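Local coordinates for peptide synthetase, module 7 (Actinoplanes teichomyceticus, PDB 4TX3), which probably serves as a condensation-like domain of the teicoplanin peptide synthetase, recruiting the cytochrome P450 enzymes that crosslink the bound peptide, at residues 10-21 with 178-189; 62-70 with 297-305. One frame throughout, in Å; residues are numbered along the deposited sequence.

Contact 1. Residues 10-21 with 178-189. With SO4 (sulfate ion), chain H.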
loop_
_atom_site.group_PDB
_atom_site.type_symbol
_atom_site.label_atom_id
_atom_site.label_comp_id
_atom_site.label_asym_id
_atom_site.label_seq_id
_atom_site.Cartn_x
_atom_site.Cartn_y
_atom_site.Cartn_z
ATOM N N ALA B 10 15.568 15.816 8.760
ATOM C CA ALA B 10 16.189 15.412 10.013
ATOM C C ALA B 10 16.861 16.622 10.629
ATOM O O ALA B 10 17.427 17.448 9.924
ATOM C CB ALA B 10 17.191 14.298 9.780
ATOM N N VAL B 11 16.805 16.731 11.945
ATOM C CA VAL B 11 17.290 17.928 12.612
ATOM C C VAL B 11 18.082 17.532 13.849
ATOM O O VAL B 11 17.754 16.547 14.488
ATOM C CB VAL B 11 16.089 18.854 12.961
ATOM C CG1 VAL B 11 16.296 19.595 14.265
ATOM C CG2 VAL B 11 15.790 19.799 11.793
ATOM N N THR B 12 19.146 18.259 14.174
ATOM C CA THR B 12 19.892 17.940 15.389
ATOM C C THR B 12 18.946 18.028 16.559
ATOM O O THR B 12 18.256 19.037 16.730
ATOM C CB THR B 12 21.072 18.877 15.625
ATOM O OG1 THR B 12 22.067 18.640 14.627
ATOM C CG2 THR B 12 21.669 18.615 16.996
ATOM N N ARG B 13 18.881 16.972 17.355
ATOM C CA ARG B 13 17.931 16.978 18.447
ATOM C C ARG B 13 18.307 18.067 19.465
ATOM O O ARG B 13 19.457 18.146 19.919
ATOM C CB ARG B 13 17.850 15.602 19.119
ATOM C CG ARG B 13 16.600 15.470 19.979
ATOM C CD ARG B 13 16.652 14.278 20.912
ATOM N NE ARG B 13 16.593 13.023 20.170
ATOM C CZ ARG B 13 16.699 11.822 20.729
ATOM N NH1 ARG B 13 16.862 11.712 22.043
ATOM N NH2 ARG B 13 16.644 10.733 19.972
ATOM N N PRO B 14 17.343 18.937 19.786
ATOM C CA PRO B 14 17.502 19.922 20.861
ATOM C C PRO B 14 17.247 19.301 22.238
ATOM O O PRO B 14 16.749 18.171 22.346
ATOM C CB PRO B 14 16.446 20.982 20.523
ATOM C CG PRO B 14 15.382 20.237 19.808
ATOM C CD PRO B 14 16.074 19.109 19.060
ATOM N N GLU B 15 17.599 20.040 23.281
ATOM C CA GLU B 15 17.411 19.576 24.649
ATOM C C GLU B 15 15.932 19.573 25.002
ATOM O O GLU B 15 15.458 18.722 25.743
ATOM C CB GLU B 15 18.196 20.456 25.626
ATOM C CG GLU B 15 19.694 20.173 25.660
ATOM C CD GLU B 15 20.006 18.748 26.093
ATOM O OE1 GLU B 15 19.479 18.328 27.145
ATOM O OE2 GLU B 15 20.766 18.049 25.381
ATOM N N ARG B 16 15.199 20.524 24.446
ATOM C CA ARG B 16 13.779 20.647 24.732
ATOM C C ARG B 16 12.950 20.532 23.451
ATOM O O ARG B 16 12.702 21.515 22.760
ATOM C CB ARG B 16 13.518 21.970 25.455
ATOM C CG ARG B 16 14.295 22.072 26.757
ATOM C CD ARG B 16 14.686 23.507 27.090
ATOM N NE ARG B 16 15.713 24.072 26.206
ATOM C CZ ARG B 16 16.275 25.267 26.400
ATOM N NH1 ARG B 16 15.923 25.992 27.452
ATOM N NH2 ARG B 16 17.196 25.739 25.562
ATOM N N VAL B 17 12.544 19.307 23.136
ATOM C CA VAL B 17 11.781 19.023 21.931
ATOM C C VAL B 17 10.326 19.421 22.140
ATOM O O VAL B 17 9.692 18.986 23.102
ATOM C CB VAL B 17 11.874 17.527 21.562
ATOM C CG1 VAL B 17 10.969 17.203 20.377
ATOM C CG2 VAL B 17 13.329 17.140 21.299
ATOM N N PRO B 18 9.788 20.266 21.250
ATOM C CA PRO B 18 8.412 20.712 21.470
ATOM C C PRO B 18 7.382 19.652 21.096
ATOM O O PRO B 18 7.641 18.805 20.249
ATOM C CB PRO B 18 8.290 21.917 20.541
ATOM C CG PRO B 18 9.191 21.588 19.421
ATOM C CD PRO B 18 10.364 20.854 20.029
ATOM N N LEU B 19 6.221 19.726 21.733
ATOM C CA LEU B 19 5.041 19.010 21.276
ATOM C C LEU B 19 4.483 19.642 19.997
ATOM O O LEU B 19 4.658 20.844 19.772
ATOM C CB LEU B 19 3.969 19.022 22.363
ATOM C CG LEU B 19 4.069 18.093 23.573
ATOM C CD1 LEU B 19 5.243 18.397 24.476
ATOM C CD2 LEU B 19 2.740 18.128 24.358
ATOM N N THR B 20 3.788 18.863 19.168
ATOM C CA THR B 20 2.977 19.488 18.122
ATOM C C THR B 20 1.744 20.089 18.772
ATOM O O THR B 20 1.448 19.804 19.934
ATOM C CB THR B 20 2.512 18.514 17.031
ATOM O OG1 THR B 20 1.633 17.538 17.611
ATOM C CG2 THR B 20 3.695 17.840 16.327
ATOM N N ALA B 21 1.022 20.909 18.014
ATOM C CA ALA B 21 -0.224 21.495 18.494
ATOM C C ALA B 21 -1.243 20.410 18.837
ATOM O O ALA B 21 -1.943 20.517 19.836
ATOM C CB ALA B 21 -0.795 22.471 17.455
ATOM N N LEU B 178 13.084 10.317 9.026
ATOM C CA LEU B 178 12.542 11.245 10.013
ATOM C C LEU B 178 12.001 10.542 11.243
ATOM O O LEU B 178 11.293 9.543 11.126
ATOM C CB LEU B 178 11.415 12.075 9.394
ATOM C CG LEU B 178 11.806 12.891 8.169
ATOM C CD1 LEU B 178 10.619 13.723 7.760
ATOM C CD2 LEU B 178 13.010 13.767 8.490
ATOM N N GLN B 179 12.333 11.071 12.416
ATOM C CA GLN B 179 11.624 10.758 13.663
ATOM C C GLN B 179 10.561 11.825 13.960
ATOM O O GLN B 179 10.630 12.929 13.416
ATOM C CB GLN B 179 12.607 10.656 14.825
ATOM C CG GLN B 179 13.588 9.525 14.668
ATOM C CD GLN B 179 12.934 8.163 14.791
ATOM O OE1 GLN B 179 11.846 8.014 15.382
ATOM N NE2 GLN B 179 13.596 7.152 14.235
ATOM N N PHE B 180 9.593 11.521 14.825
ATOM C CA PHE B 180 8.497 12.467 15.052
ATOM C C PHE B 180 8.972 13.833 15.552
ATOM O O PHE B 180 8.358 14.840 15.244
ATOM C CB PHE B 180 7.458 11.914 16.032
ATOM C CG PHE B 180 6.188 12.726 16.053
ATOM C CD1 PHE B 180 5.326 12.711 14.963
ATOM C CD2 PHE B 180 5.883 13.541 17.126
ATOM C CE1 PHE B 180 4.169 13.488 14.952
ATOM C CE2 PHE B 180 4.725 14.316 17.128
ATOM C CZ PHE B 180 3.864 14.285 16.044
ATOM N N ALA B 181 10.061 13.861 16.319
ATOM C CA ALA B 181 10.622 15.116 16.825
ATOM C C ALA B 181 11.012 16.062 15.683
ATOM O O ALA B 181 10.945 17.293 15.836
ATOM C CB ALA B 181 11.838 14.837 17.713
ATOM N N ASP B 182 11.432 15.484 14.553
ATOM C CA ASP B 182 11.776 16.266 13.366
ATOM C C ASP B 182 10.521 16.937 12.761
ATOM O O ASP B 182 10.575 18.077 12.304
ATOM C CB ASP B 182 12.466 15.379 12.322
ATOM C CG ASP B 182 13.724 14.673 12.869
ATOM O OD1 ASP B 182 14.547 15.317 13.556
ATOM O OD2 ASP B 182 13.888 13.458 12.609
ATOM N N TYR B 183 9.399 16.221 12.756
ATOM C CA TYR B 183 8.112 16.783 12.344
ATOM C C TYR B 183 7.665 17.901 13.298
ATOM O O TYR B 183 7.248 18.973 12.852
ATOM C CB TYR B 183 7.039 15.684 12.274
ATOM C CG TYR B 183 5.699 16.178 11.800
ATOM C CD1 TYR B 183 5.477 16.464 10.455
ATOM C CD2 TYR B 183 4.653 16.377 12.698
ATOM C CE1 TYR B 183 4.233 16.942 10.013
ATOM C CE2 TYR B 183 3.414 16.859 12.274
ATOM C CZ TYR B 183 3.204 17.133 10.931
ATOM O OH TYR B 183 1.971 17.614 10.512
ATOM N N ALA B 184 7.764 17.650 14.604
ATOM C CA ALA B 184 7.370 18.630 15.618
ATOM C C ALA B 184 8.147 19.943 15.495
ATOM O O ALA B 184 7.580 21.031 15.649
ATOM C CB ALA B 184 7.548 18.047 17.019
ATOM N N ILE B 185 9.442 19.836 15.218
ATOM C CA ILE B 185 10.292 21.013 15.115
ATOM C C ILE B 185 9.990 21.766 13.832
ATOM O O ILE B 185 10.091 22.991 13.781
ATOM C CB ILE B 185 11.782 20.639 15.173
ATOM C CG1 ILE B 185 12.152 20.203 16.593
ATOM C CG2 ILE B 185 12.660 21.815 14.743
ATOM C CD1 ILE B 185 13.453 19.451 16.677
ATOM N N TRP B 186 9.600 21.023 12.807
ATOM C CA TRP B 186 9.163 21.606 11.551
ATOM C C TRP B 186 7.898 22.445 11.723
ATOM O O TRP B 186 7.837 23.588 11.250
ATOM C CB TRP B 186 8.912 20.500 10.535
ATOM C CG TRP B 186 8.426 20.959 9.211
ATOM C CD1 TRP B 186 9.123 21.672 8.293
ATOM C CD2 TRP B 186 7.149 20.692 8.627
ATOM N NE1 TRP B 186 8.363 21.876 7.170
ATOM C CE2 TRP B 186 7.146 21.285 7.347
ATOM C CE3 TRP B 186 6.007 20.006 9.063
ATOM C CZ2 TRP B 186 6.046 21.224 6.499
ATOM C CZ3 TRP B 186 4.913 19.940 8.213
ATOM C CH2 TRP B 186 4.940 20.548 6.946
ATOM N N GLU B 187 6.888 21.865 12.383
ATOM C CA GLU B 187 5.642 22.580 12.666
ATOM C C GLU B 187 5.915 23.835 13.497
ATOM O O GLU B 187 5.340 24.894 13.245
ATOM C CB GLU B 187 4.622 21.694 13.397
ATOM C CG GLU B 187 3.346 22.467 13.749
ATOM C CD GLU B 187 2.336 21.667 14.546
ATOM O OE1 GLU B 187 1.856 20.639 14.006
ATOM O OE2 GLU B 187 2.021 22.065 15.707
ATOM N N GLN B 188 6.800 23.721 14.480
ATOM C CA GLN B 188 7.145 24.885 15.279
ATOM C C GLN B 188 7.788 25.975 14.417
ATOM O O GLN B 188 7.445 27.146 14.543
ATOM C CB GLN B 188 8.081 24.496 16.419
ATOM C CG GLN B 188 8.489 25.673 17.268
ATOM C CD GLN B 188 9.629 25.338 18.201
ATOM O OE1 GLN B 188 9.411 25.050 19.380
ATOM N NE2 GLN B 188 10.863 25.392 17.683
ATOM N N ARG B 189 8.706 25.585 13.534
ATOM C CA ARG B 189 9.372 26.538 12.643
ATOM C C ARG B 189 8.373 27.213 11.718
ATOM O O ARG B 189 8.503 28.392 11.393
ATOM C CB ARG B 189 10.454 25.850 11.814
ATOM C CG ARG B 189 11.708 25.551 12.592
ATOM C CD ARG B 189 12.673 24.724 11.775
ATOM N NE ARG B 189 13.896 24.447 12.524
ATOM C CZ ARG B 189 14.935 23.787 12.025
ATOM N NH1 ARG B 189 14.896 23.346 10.772
ATOM N NH2 ARG B 189 16.009 23.581 12.777
HETATM S S SO4 H . 17.958 23.586 22.993
HETATM O O1 SO4 H . 18.981 22.542 22.900
HETATM O O2 SO4 H . 16.848 23.106 23.825
HETATM O O3 SO4 H . 18.532 24.812 23.571
HETATM O O4 SO4 H . 17.486 23.856 21.635
HETATM O O HOH W 1 15.529 15.507 15.759
HETATM O O HOH W 2 5.631 22.108 17.423
#

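Contact 2. Residues 62-70 with 297-305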
loop_
_atom_site.group_PDB
_atom_site.type_symbol
_atom_site.label_atom_id
_atom_site.label_comp_id
_atom_site.label_asym_id
_atom_site.label_seq_id
_atom_site.Cartn_x
_atom_site.Cartn_y
_atom_site.Cartn_z
ATOM N N ASP B 62 11.655 -3.686 19.744
ATOM C CA ASP B 62 12.303 -3.214 18.514
ATOM C C ASP B 62 11.462 -2.205 17.754
ATOM O O ASP B 62 11.999 -1.335 17.068
ATOM C CB ASP B 62 12.628 -4.375 17.578
ATOM C CG ASP B 62 13.736 -5.265 18.109
ATOM O OD1 ASP B 62 14.544 -4.807 18.952
ATOM O OD2 ASP B 62 13.786 -6.444 17.690
ATOM N N VAL B 63 10.144 -2.320 17.861
ATOM C CA VAL B 63 9.290 -1.370 17.184
ATOM C C VAL B 63 9.477 -0.004 17.821
ATOM O O VAL B 63 9.508 1.010 17.127
ATOM C CB VAL B 63 7.823 -1.787 17.239
ATOM C CG1 VAL B 63 6.901 -0.654 16.731
ATOM C CG2 VAL B 63 7.627 -3.060 16.432
ATOM N N ALA B 64 9.629 0.027 19.141
ATOM C CA ALA B 64 9.822 1.307 19.817
ATOM C C ALA B 64 11.240 1.800 19.605
ATOM O O ALA B 64 11.495 3.012 19.651
ATOM C CB ALA B 64 9.504 1.201 21.315
ATOM N N ALA B 65 12.168 0.871 19.389
ATOM C CA ALA B 65 13.540 1.274 19.080
ATOM C C ALA B 65 13.526 2.050 17.769
ATOM O O ALA B 65 14.164 3.086 17.648
ATOM C CB ALA B 65 14.476 0.072 18.997
ATOM N N ARG B 66 12.757 1.553 16.808
ATOM C CA ARG B 66 12.648 2.163 15.488
ATOM C C ARG B 66 11.951 3.528 15.543
ATOM O O ARG B 66 12.372 4.460 14.855
ATOM C CB ARG B 66 11.905 1.202 14.552
ATOM C CG ARG B 66 11.664 1.671 13.127
ATOM C CD ARG B 66 11.138 0.495 12.300
ATOM N NE ARG B 66 10.543 0.910 11.034
ATOM C CZ ARG B 66 11.237 1.165 9.926
ATOM N NH1 ARG B 66 12.564 1.042 9.918
ATOM N NH2 ARG B 66 10.603 1.537 8.821
ATOM N N HIS B 67 10.905 3.641 16.369
ATOM C CA HIS B 67 10.075 4.853 16.458
ATOM C C HIS B 67 10.211 5.578 17.798
ATOM O O HIS B 67 9.638 5.145 18.797
ATOM C CB HIS B 67 8.596 4.512 16.250
ATOM C CG HIS B 67 8.294 3.860 14.938
ATOM N ND1 HIS B 67 8.039 4.580 13.790
ATOM C CD2 HIS B 67 8.182 2.554 14.595
ATOM C CE1 HIS B 67 7.801 3.746 12.792
ATOM N NE2 HIS B 67 7.879 2.512 13.253
ATOM N N GLU B 68 10.934 6.693 17.817
ATOM C CA GLU B 68 11.164 7.442 19.058
ATOM C C GLU B 68 9.900 7.816 19.826
ATOM O O GLU B 68 9.894 7.801 21.054
ATOM C CB GLU B 68 11.945 8.719 18.769
ATOM C CG GLU B 68 13.394 8.478 18.460
ATOM C CD GLU B 68 14.088 9.727 17.957
ATOM O OE1 GLU B 68 13.441 10.808 17.898
ATOM O OE2 GLU B 68 15.284 9.615 17.608
ATOM N N ILE B 69 8.839 8.161 19.111
ATOM C CA ILE B 69 7.633 8.605 19.789
ATOM C C ILE B 69 7.041 7.542 20.726
ATOM O O ILE B 69 6.421 7.900 21.725
ATOM C CB ILE B 69 6.544 9.073 18.787
ATOM C CG1 ILE B 69 5.494 9.903 19.544
ATOM C CG2 ILE B 69 5.964 7.885 17.963
ATOM C CD1 ILE B 69 4.501 10.572 18.666
ATOM N N LEU B 70 7.263 6.253 20.434
ATOM C CA LEU B 70 6.836 5.164 21.322
ATOM C C LEU B 70 7.697 4.991 22.593
ATOM O O LEU B 70 7.348 4.211 23.491
ATOM C CB LEU B 70 6.832 3.844 20.564
ATOM C CG LEU B 70 5.864 3.674 19.402
ATOM C CD1 LEU B 70 5.966 2.250 18.878
ATOM C CD2 LEU B 70 4.458 4.000 19.852
ATOM N N LEU B 297 7.004 10.763 5.761
ATOM C CA LEU B 297 6.048 10.459 6.827
ATOM C C LEU B 297 5.333 9.111 6.662
ATOM O O LEU B 297 4.792 8.579 7.641
ATOM C CB LEU B 297 4.990 11.556 6.930
ATOM C CG LEU B 297 5.473 13.000 7.042
ATOM C CD1 LEU B 297 4.265 13.915 7.101
ATOM C CD2 LEU B 297 6.359 13.172 8.262
ATOM N N GLU B 298 5.303 8.579 5.435
ATOM C CA GLU B 298 4.566 7.344 5.159
ATOM C C GLU B 298 4.938 6.220 6.124
ATOM O O GLU B 298 4.049 5.612 6.709
ATOM C CB GLU B 298 4.780 6.880 3.707
ATOM C CG GLU B 298 3.941 5.676 3.285
ATOM C CD GLU B 298 4.495 4.309 3.757
ATOM O OE1 GLU B 298 5.732 4.133 3.818
ATOM O OE2 GLU B 298 3.685 3.402 4.073
ATOM N N PRO B 299 6.246 5.948 6.310
ATOM C CA PRO B 299 6.586 4.821 7.185
ATOM C C PRO B 299 6.593 5.127 8.706
ATOM O O PRO B 299 7.084 4.307 9.496
ATOM C CB PRO B 299 7.991 4.457 6.715
ATOM C CG PRO B 299 8.567 5.748 6.268
ATOM C CD PRO B 299 7.454 6.556 5.708
ATOM N N MET B 300 6.061 6.277 9.114
ATOM C CA MET B 300 6.174 6.715 10.506
ATOM C C MET B 300 4.930 6.475 11.343
ATOM O O MET B 300 3.816 6.459 10.822
ATOM C CB MET B 300 6.491 8.207 10.575
ATOM C CG MET B 300 7.720 8.637 9.833
ATOM S SD MET B 300 8.116 10.394 10.049
ATOM C CE MET B 300 8.383 10.492 11.811
ATOM N N ILE B 301 5.140 6.331 12.649
ATOM C CA ILE B 301 4.076 6.380 13.649
ATOM C C ILE B 301 4.017 7.799 14.247
ATOM O O ILE B 301 5.054 8.409 14.518
ATOM C CB ILE B 301 4.316 5.326 14.764
ATOM C CG1 ILE B 301 4.128 3.902 14.195
ATOM C CG2 ILE B 301 3.441 5.601 15.994
ATOM C CD1 ILE B 301 4.518 2.790 15.127
ATOM N N GLY B 302 2.812 8.327 14.441
ATOM C CA GLY B 302 2.648 9.662 14.986
ATOM C C GLY B 302 1.215 10.141 14.880
ATOM O O GLY B 302 0.419 9.594 14.117
ATOM N N PRO B 303 0.859 11.154 15.671
ATOM C CA PRO B 303 -0.471 11.764 15.572
ATOM C C PRO B 303 -0.563 12.692 14.359
ATOM O O PRO B 303 -0.721 13.914 14.509
ATOM C CB PRO B 303 -0.583 12.545 16.870
ATOM C CG PRO B 303 0.834 12.917 17.204
ATOM C CD PRO B 303 1.656 11.731 16.768
ATOM N N PHE B 304 -0.466 12.102 13.169
ATOM C CA PHE B 304 -0.431 12.849 11.922
ATOM C C PHE B 304 -1.798 13.212 11.358
ATOM O O PHE B 304 -1.886 14.083 10.500
ATOM C CB PHE B 304 0.325 12.060 10.850
ATOM C CG PHE B 304 1.783 11.931 11.119
ATOM C CD1 PHE B 304 2.615 13.053 11.064
ATOM C CD2 PHE B 304 2.336 10.688 11.408
ATOM C CE1 PHE B 304 3.960 12.939 11.311
ATOM C CE2 PHE B 304 3.700 10.562 11.659
ATOM C CZ PHE B 304 4.513 11.685 11.608
ATOM N N ALA B 305 -2.856 12.537 11.782
ATOM C CA ALA B 305 -4.134 12.786 11.131
ATOM C C ALA B 305 -4.643 14.157 11.571
ATOM O O ALA B 305 -4.492 14.528 12.731
ATOM C CB ALA B 305 -5.152 11.666 11.443
HETATM O O HOH W 3 7.912 1.591 9.214
HETATM O O HOH W 4 7.791 7.461 14.181
#

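Contact 1. Residues 10-21 with 178-189
Val11 and Pro14 meet the tip of Ile185 head-on: CD1 of Ile185 lies 3.7 Å from Val11 CG1 and 3.6 Å from Pro14 CD. With CG1 turned away from its own carbonyl carbon (chi1 -71°), Ile185 also reaches Pro18, whose ring it crosses at about a right angle. Val17 CG1 rests on the methyl of Ala181, 3.7 Å from CB. Further along, Thr20 CG2 packs 3.6 Å from Phe180 CZ and also touches Tyr183 and Ala184, while a water joins the backbone oxygens of Leu19 and Ala184.

Two carboxylates close the polar edge. Glu187 OE2 takes the Ala21 N-H on its syn side at 2.8 Å and a nearly straight 160°. Asp182 divides its oxygens: OD1 accepts Val11 N at 3.1 Å, from 65° above the carboxylate plane, and OD2 accepts Gln179 N at 2.9 Å. Replacing Asp182 by an alanine takes away both acceptors, which would probably leave the Val11 and Gln179 amides without these partners and let the chain at Ala10-Val11 drift from the helix.

Since Gln179 is the N-cap of helix 180-191 and Thr20 that of helix 21-28, each acid accepts an amide at or beside a helix start, where its negative charge is likely to be stabilised by the helix dipole.

Contact 2. Residues 62-70 with 297-305
The RHExLRTxF motif of condensation-type domains, here starting at Arg66, packs through His67 and Ile69 against Ile301, first residue of the Ile-Gly-Pro-Phe stretch that corresponds to the start of the IGxFVNT motif of condensation domains. Ile301 lays its CD1 methyl over the centre of the His67 ring, a CH-pi contact of 3.8 Å to the centroid and 13° off the normal. Arg66 CG lies over the opposite face, toward the rim, so the imidazole is sandwiched. At the ring edge, His67 CE1 lies 3.4 Å from Pro299 O, and a water in the ring plane sits 2.9 Å from His67 ND1 and donates to Ile301 O. A second water links Arg66 NH2 to Pro299 O.

Ile69 extends CG1 opposite its backbone N (chi1 -163°), which brings CD1 up to the CD atom of Pro303, 3.6 Å away. Its CG2 meets Ile301 CG2 at 3.9 Å. Leu70 CD1 approaches the Ile301 CD1 methyl at 4.1 Å.

No direct hydrogen bond joins the segments; water and apolar contacts do. Asp157 of helix 148-166 binds both His67 NE2 and Arg66 NE, so the imidazole, held by both faces and both nitrogens, has little freedom to turn.

Overall arrangement
The centres of contacts 1 and 2 lie about 13 Å apart, on the same side of the chain's centre. Their segments alternate along the chain, in the order 10-21, 62-70, 178-189, 297-305, so the two contacts cross along the chain. Helix 180-191 bridges them: Phe180, which packs on Thr20, also touches Ile69 and Pro303. Polar links add to this, a salt bridge from Arg13 NH2 to Glu68 OE2 and a probable hydrogen bond from Glu68 N to Gln179 OE1, while the Met300 CE methyl packs on the Leu178-Gln179 backbone. Four sequence-distant pieces of the condensation-like domain are thereby joined into one continuous packed region.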